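Local atomic coordinates of MstE (Scytonema sp. PCC 10023, PDB entry 6SBF), a protein that probably cyclises isoprenoid substrates into polycyclic merosterol-type scaffolds, acting as a monodomain class II terpene cyclase. Residues A[47-60]-A[91-105]. The protein carries 1 engineered substitution. Residues are numbered along the deposited sequence; the frame is centred on the assembly and turned at random. Where two conformers were deposited one is given.
Sequences DFNFPQAASIGDEW and RDHRPTGEWGYNYIL
Glu59, in the first turn of helix 59-69, meets Arg94 end-on: NH1 bonds OE1 at 2.8 Å on its syn lone pair, while NH2 reaches OE2 from the syn side, tilted from the carboxylate plane. The two flat groups are not coplanar but turned 62° apart. Each carboxylate oxygen takes a second donor: Gly100 N comes to OE1 from above the plane at 3.0 Å, and Arg91 NH1 uses the anti lone pair of OE2. The same NH1 bonds Asp58 OD1 at 2.9 Å, and NH2 runs almost straight to Asp58 OD2 (172°), so one guanidinium joins two consecutive acids. A bend in the Arg91 chain just beyond CG (chi2 -71°) carries its CB, CG and CD past Glu59 OE2, the two side chains crossing at a slant.

Beside this network, Tyr101 lies against the hairpin formed by strands 47-50 and 55-57. Its OH donates to a lone pair of Ser55 O (2.8 Å), the CA of Gly57 sits over one ring face, 3.6 Å from the centroid, and the edge of Phe50 points toward the ring in an offset T-shaped pair. Next to it, Asn102 ND2 spends both hydrogens on the backbone at the classic bulge where Ala54 and Ser55 face Phe50, giving one to Ala54 O (2.7 Å) and one to Ile56 O (2.9 Å) just beyond it.

In the second shell, NE and NH2 of Arg94 both hold Leu105 O, fixing the guanidinium within its loop. A lysine in its place would probably lose the paired grip on Glu59 and leave Leu105 O short of donors. Outside, Trp99 is anchored to Leu88 O, and Leu105 packs on helix 152-158. The case illustrates how buried carboxylates can pin a loop, here that between helices 75-90 and 109-121 of this alpha-helical barrel, to a helix start: two arginines match the two acids, which would favour their ionised form.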
loop_
_atom_site.group_PDB
_atom_site.type_symbol
_atom_site.label_atom_id
_atom_site.label_comp_id
_atom_site.label_asym_id
_atom_site.label_seq_id
_atom_site.Cartn_x
_atom_site.Cartn_y
_atom_site.Cartn_z
ATOM N N ASP A 47 -5.175 -3.623 -11.786
ATOM C CA ASP A 47 -6.132 -2.677 -11.165
ATOM C C ASP A 47 -5.687 -1.280 -11.520
ATOM O O ASP A 47 -4.563 -1.058 -11.883
ATOM C CB ASP A 47 -6.300 -2.873 -9.663
ATOM C CG ASP A 47 -7.743 -2.917 -9.194
ATOM O OD1 ASP A 47 -8.596 -2.233 -9.876
ATOM O OD2 ASP A 47 -8.038 -3.544 -8.154
ATOM N N PHE A 48 -6.630 -0.336 -11.303
ATOM C CA PHE A 48 -6.511 1.089 -11.628
ATOM C C PHE A 48 -6.548 1.287 -13.131
ATOM O O PHE A 48 -6.188 0.398 -13.904
ATOM C CB PHE A 48 -5.304 1.763 -10.984
ATOM C CG PHE A 48 -5.290 1.691 -9.470
ATOM C CD1 PHE A 48 -5.970 2.640 -8.718
ATOM C CD2 PHE A 48 -4.613 0.667 -8.808
ATOM C CE1 PHE A 48 -5.981 2.541 -7.331
ATOM C CE2 PHE A 48 -4.649 0.607 -7.425
ATOM C CZ PHE A 48 -5.310 1.555 -6.687
ATOM N N ASN A 49 -6.974 2.481 -13.544
ATOM C CA ASN A 49 -7.072 2.756 -14.989
ATOM C C ASN A 49 -6.925 4.245 -15.236
ATOM O O ASN A 49 -7.640 5.056 -14.558
ATOM C CB ASN A 49 -8.403 2.255 -15.550
ATOM C CG ASN A 49 -8.475 2.225 -17.056
ATOM O OD1 ASN A 49 -7.496 2.414 -17.760
ATOM N ND2 ASN A 49 -9.679 2.065 -17.531
ATOM N N PHE A 50 -6.058 4.570 -16.179
ATOM C CA PHE A 50 -5.959 5.934 -16.741
ATOM C C PHE A 50 -6.465 5.831 -18.169
ATOM O O PHE A 50 -5.677 5.635 -19.102
ATOM C CB PHE A 50 -4.524 6.415 -16.707
ATOM C CG PHE A 50 -3.987 6.640 -15.330
ATOM C CD1 PHE A 50 -4.129 7.847 -14.699
ATOM C CD2 PHE A 50 -3.346 5.617 -14.651
ATOM C CE1 PHE A 50 -3.630 8.036 -13.412
ATOM C CE2 PHE A 50 -2.794 5.801 -13.391
ATOM C CZ PHE A 50 -2.966 7.016 -12.790
ATOM N N PRO A 51 -7.778 5.904 -18.398
ATOM C CA PRO A 51 -8.334 5.674 -19.728
ATOM C C PRO A 51 -7.784 6.616 -20.789
ATOM O O PRO A 51 -7.653 7.808 -20.523
ATOM C CB PRO A 51 -9.832 5.796 -19.554
ATOM C CG PRO A 51 -10.105 6.140 -18.158
ATOM C CD PRO A 51 -8.805 6.165 -17.404
ATOM N N GLN A 52 -7.475 6.006 -21.933
ATOM C CA GLN A 52 -7.027 6.680 -23.181
ATOM C C GLN A 52 -5.689 7.329 -22.866
ATOM O O GLN A 52 -5.274 8.182 -23.572
ATOM C CB GLN A 52 -8.083 7.640 -23.739
ATOM C CG GLN A 52 -9.464 7.031 -23.906
ATOM C CD GLN A 52 -10.307 7.906 -24.811
ATOM O OE1 GLN A 52 -10.280 9.139 -24.739
ATOM N NE2 GLN A 52 -11.081 7.276 -25.681
ATOM N N ALA A 53 -4.995 6.836 -21.844
ATOM C CA ALA A 53 -3.682 7.381 -21.448
ATOM C C ALA A 53 -2.819 6.192 -21.048
ATOM O O ALA A 53 -2.504 5.308 -21.856
ATOM C CB ALA A 53 -3.844 8.417 -20.340
ATOM N N ALA A 54 -2.566 6.089 -19.782
ATOM C CA ALA A 54 -1.618 5.083 -19.250
ATOM C C ALA A 54 -2.243 3.702 -19.031
ATOM O O ALA A 54 -1.505 2.793 -18.598
ATOM C CB ALA A 54 -0.986 5.556 -17.973
ATOM N N SER A 55 -3.527 3.496 -19.257
ATOM C CA SER A 55 -4.158 2.171 -19.181
ATOM C C SER A 55 -4.099 1.619 -17.750
ATOM O O SER A 55 -4.160 2.404 -16.766
ATOM C CB SER A 55 -3.521 1.304 -20.297
ATOM O OG SER A 55 -3.996 -0.014 -20.337
ATOM N N ILE A 56 -4.012 0.322 -17.633
ATOM C CA ILE A 56 -4.346 -0.444 -16.395
ATOM C C ILE A 56 -3.069 -0.889 -15.675
ATOM O O ILE A 56 -2.094 -1.341 -16.370
ATOM C CB ILE A 56 -5.258 -1.602 -16.752
ATOM C CG1 ILE A 56 -6.594 -1.020 -17.220
ATOM C CG2 ILE A 56 -5.431 -2.521 -15.572
ATOM C CD1 ILE A 56 -7.447 -1.993 -17.889
ATOM N N GLY A 57 -3.017 -0.788 -14.379
ATOM C CA GLY A 57 -1.810 -1.242 -13.652
ATOM C C GLY A 57 -1.674 -2.775 -13.662
ATOM O O GLY A 57 -2.666 -3.473 -13.549
ATOM N N ASP A 58 -0.412 -3.224 -13.727
ATOM C CA ASP A 58 -0.186 -4.686 -13.590
ATOM C C ASP A 58 1.075 -4.986 -12.764
ATOM O O ASP A 58 0.908 -5.599 -11.705
ATOM C CB ASP A 58 -0.232 -5.406 -14.949
ATOM C CG ASP A 58 0.652 -4.959 -16.083
ATOM O OD1 ASP A 58 1.677 -4.304 -15.885
ATOM O OD2 ASP A 58 0.325 -5.323 -17.260
ATOM N N GLU A 59 2.253 -4.517 -13.162
ATOM C CA GLU A 59 3.479 -4.845 -12.390
ATOM C C GLU A 59 3.287 -4.395 -10.952
ATOM O O GLU A 59 3.557 -5.132 -10.019
ATOM C CB GLU A 59 4.708 -4.170 -12.982
ATOM C CG GLU A 59 5.058 -4.626 -14.377
ATOM C CD GLU A 59 6.152 -3.857 -15.070
ATOM O OE1 GLU A 59 7.074 -3.343 -14.405
ATOM O OE2 GLU A 59 6.096 -3.773 -16.351
ATOM N N TRP A 60 2.879 -3.120 -10.749
ATOM C CA TRP A 60 2.717 -2.575 -9.399
ATOM C C TRP A 60 1.642 -3.349 -8.631
ATOM O O TRP A 60 1.836 -3.752 -7.470
ATOM C CB TRP A 60 2.385 -1.095 -9.525
ATOM C CG TRP A 60 1.853 -0.506 -8.260
ATOM C CD1 TRP A 60 2.367 -0.580 -7.011
ATOM C CD2 TRP A 60 0.686 0.302 -8.135
ATOM N NE1 TRP A 60 1.621 0.149 -6.130
ATOM C CE2 TRP A 60 0.564 0.681 -6.797
ATOM C CE3 TRP A 60 -0.250 0.731 -9.070
ATOM C CZ2 TRP A 60 -0.442 1.540 -6.354
ATOM C CZ3 TRP A 60 -1.231 1.580 -8.618
ATOM C CH2 TRP A 60 -1.355 1.952 -7.286
ATOM N N ARG A 91 9.383 -8.941 -17.187
ATOM C CA ARG A 91 9.327 -7.467 -17.409
ATOM C C ARG A 91 10.728 -6.901 -17.174
ATOM O O ARG A 91 10.975 -6.206 -16.151
ATOM C CB ARG A 91 8.245 -6.830 -16.546
ATOM C CG ARG A 91 6.823 -7.214 -16.893
ATOM C CD ARG A 91 6.357 -6.601 -18.214
ATOM N NE ARG A 91 5.015 -7.000 -18.548
ATOM C CZ ARG A 91 3.916 -6.378 -18.119
ATOM N NH1 ARG A 91 3.956 -5.232 -17.443
ATOM N NH2 ARG A 91 2.740 -6.889 -18.416
ATOM N N ASP A 92 11.626 -7.178 -18.094
ATOM C CA ASP A 92 13.056 -6.850 -18.023
ATOM C C ASP A 92 13.446 -5.852 -19.102
ATOM O O ASP A 92 14.633 -5.776 -19.464
ATOM C CB ASP A 92 13.885 -8.143 -18.125
ATOM C CG ASP A 92 13.843 -8.829 -19.486
ATOM O OD1 ASP A 92 13.022 -8.401 -20.321
ATOM O OD2 ASP A 92 14.656 -9.690 -19.722
ATOM N N HIS A 93 12.498 -5.076 -19.573
ATOM C CA HIS A 93 12.695 -4.155 -20.712
ATOM C C HIS A 93 13.318 -2.825 -20.316
ATOM O O HIS A 93 13.718 -2.097 -21.212
ATOM C CB HIS A 93 11.378 -3.997 -21.453
ATOM C CG HIS A 93 10.267 -3.463 -20.612
ATOM N ND1 HIS A 93 9.783 -4.147 -19.513
ATOM C CD2 HIS A 93 9.516 -2.331 -20.723
ATOM C CE1 HIS A 93 8.783 -3.454 -19.000
ATOM N NE2 HIS A 93 8.586 -2.354 -19.726
ATOM N N ARG A 94 13.373 -2.476 -19.040
ATOM C CA ARG A 94 13.890 -1.149 -18.653
ATOM C C ARG A 94 15.361 -1.266 -18.303
ATOM O O ARG A 94 15.729 -2.150 -17.551
ATOM C CB ARG A 94 13.080 -0.605 -17.471
ATOM C CG ARG A 94 11.590 -0.537 -17.737
ATOM C CD ARG A 94 10.854 0.113 -16.582
ATOM N NE ARG A 94 9.415 0.070 -16.737
ATOM C CZ ARG A 94 8.617 -0.958 -16.428
ATOM N NH1 ARG A 94 9.124 -2.056 -15.899
ATOM N NH2 ARG A 94 7.313 -0.913 -16.648
ATOM N N PRO A 95 16.195 -0.331 -18.743
ATOM C CA PRO A 95 17.628 -0.458 -18.548
ATOM C C PRO A 95 18.060 -0.384 -17.089
ATOM O O PRO A 95 19.139 -0.871 -16.729
ATOM C CB PRO A 95 18.241 0.705 -19.320
ATOM C CG PRO A 95 17.092 1.620 -19.675
ATOM C CD PRO A 95 15.827 0.799 -19.619
ATOM N N THR A 96 17.233 0.252 -16.242
ATOM C CA THR A 96 17.550 0.378 -14.793
ATOM C C THR A 96 17.244 -0.915 -14.035
ATOM O O THR A 96 17.703 -1.036 -12.910
ATOM C CB THR A 96 16.762 1.541 -14.172
ATOM O OG1 THR A 96 15.396 1.176 -14.322
ATOM C CG2 THR A 96 17.077 2.906 -14.750
ATOM N N GLY A 97 16.447 -1.808 -14.574
ATOM C CA GLY A 97 15.978 -2.975 -13.841
ATOM C C GLY A 97 14.788 -2.714 -12.972
ATOM O O GLY A 97 14.368 -3.634 -12.242
ATOM N N GLU A 98 14.211 -1.516 -13.084
ATOM C CA GLU A 98 13.052 -1.113 -12.269
ATOM C C GLU A 98 11.777 -1.754 -12.826
ATOM O O GLU A 98 11.715 -2.110 -14.016
ATOM C CB GLU A 98 12.934 0.406 -12.287
ATOM C CG GLU A 98 14.102 1.053 -11.582
ATOM C CD GLU A 98 14.074 2.559 -11.684
ATOM O OE1 GLU A 98 14.415 3.202 -10.690
ATOM O OE2 GLU A 98 13.658 3.070 -12.766
ATOM N N TRP A 99 10.763 -1.824 -11.981
ATOM C CA TRP A 99 9.403 -2.068 -12.404
ATOM C C TRP A 99 8.607 -0.746 -12.345
ATOM O O TRP A 99 9.054 0.177 -11.663
ATOM C CB TRP A 99 8.806 -3.168 -11.566
ATOM C CG TRP A 99 9.422 -4.519 -11.778
ATOM C CD1 TRP A 99 9.109 -5.401 -12.747
ATOM C CD2 TRP A 99 10.440 -5.132 -10.962
ATOM N NE1 TRP A 99 9.868 -6.553 -12.621
ATOM C CE2 TRP A 99 10.657 -6.406 -11.503
ATOM C CE3 TRP A 99 11.154 -4.760 -9.842
ATOM C CZ2 TRP A 99 11.546 -7.301 -10.933
ATOM C CZ3 TRP A 99 12.020 -5.661 -9.264
ATOM C CH2 TRP A 99 12.221 -6.906 -9.816
ATOM N N GLY A 100 7.453 -0.709 -13.020
ATOM C CA GLY A 100 6.598 0.469 -13.023
ATOM C C GLY A 100 5.145 0.105 -12.971
ATOM O O GLY A 100 4.754 -1.068 -12.764
ATOM N N TYR A 101 4.280 1.085 -13.161
ATOM C CA TYR A 101 2.830 0.891 -13.018
ATOM C C TYR A 101 2.389 -0.267 -13.933
ATOM O O TYR A 101 1.623 -1.110 -13.530
ATOM C CB TYR A 101 2.169 2.202 -13.415
ATOM C CG TYR A 101 0.679 2.217 -13.559
ATOM C CD1 TYR A 101 -0.164 2.238 -12.476
ATOM C CD2 TYR A 101 0.099 2.225 -14.833
ATOM C CE1 TYR A 101 -1.536 2.280 -12.606
ATOM C CE2 TYR A 101 -1.278 2.232 -14.952
ATOM C CZ TYR A 101 -2.111 2.240 -13.866
ATOM O OH TYR A 101 -3.464 2.303 -14.023
ATOM N N ASN A 102 2.867 -0.214 -15.170
ATOM C CA ASN A 102 2.591 -1.260 -16.169
ATOM C C ASN A 102 3.707 -1.165 -17.222
ATOM O O ASN A 102 4.683 -0.418 -17.083
ATOM C CB ASN A 102 1.184 -1.161 -16.801
ATOM C CG ASN A 102 0.981 0.119 -17.578
ATOM O OD1 ASN A 102 1.974 0.696 -18.034
ATOM N ND2 ASN A 102 -0.303 0.474 -17.739
ATOM N N TYR A 103 3.617 -1.986 -18.288
ATOM C CA TYR A 103 4.722 -2.116 -19.250
ATOM C C TYR A 103 5.139 -0.775 -19.842
ATOM O O TYR A 103 6.323 -0.539 -20.082
ATOM C CB TYR A 103 4.314 -3.036 -20.412
ATOM C CG TYR A 103 5.430 -3.363 -21.361
ATOM C CD1 TYR A 103 6.256 -4.445 -21.137
ATOM C CD2 TYR A 103 5.679 -2.609 -22.474
ATOM C CE1 TYR A 103 7.279 -4.782 -22.007
ATOM C CE2 TYR A 103 6.715 -2.899 -23.355
ATOM C CZ TYR A 103 7.541 -3.981 -23.094
ATOM O OH TYR A 103 8.567 -4.236 -23.944
ATOM N N ILE A 104 4.147 0.077 -20.136
ATOM C CA ILE A 104 4.431 1.281 -20.959
ATOM C C ILE A 104 4.949 2.418 -20.070
ATOM O O ILE A 104 5.520 3.367 -20.590
ATOM C CB ILE A 104 3.222 1.701 -21.798
ATOM C CG1 ILE A 104 2.049 2.181 -20.939
ATOM C CG2 ILE A 104 2.823 0.612 -22.793
ATOM C CD1 ILE A 104 0.971 2.828 -21.747
ATOM N N LEU A 105 4.792 2.313 -18.762
ATOM C CA LEU A 105 5.339 3.345 -17.858
ATOM C C LEU A 105 6.821 3.157 -17.609
ATOM O O LEU A 105 7.358 2.001 -17.678
ATOM C CB LEU A 105 4.631 3.326 -16.510
ATOM C CG LEU A 105 3.695 4.498 -16.265
ATOM C CD1 LEU A 105 4.476 5.816 -16.222
ATOM C CD2 LEU A 105 2.544 4.536 -17.266
HETATM O O HOH W 1 1.432 -3.695 -19.066
#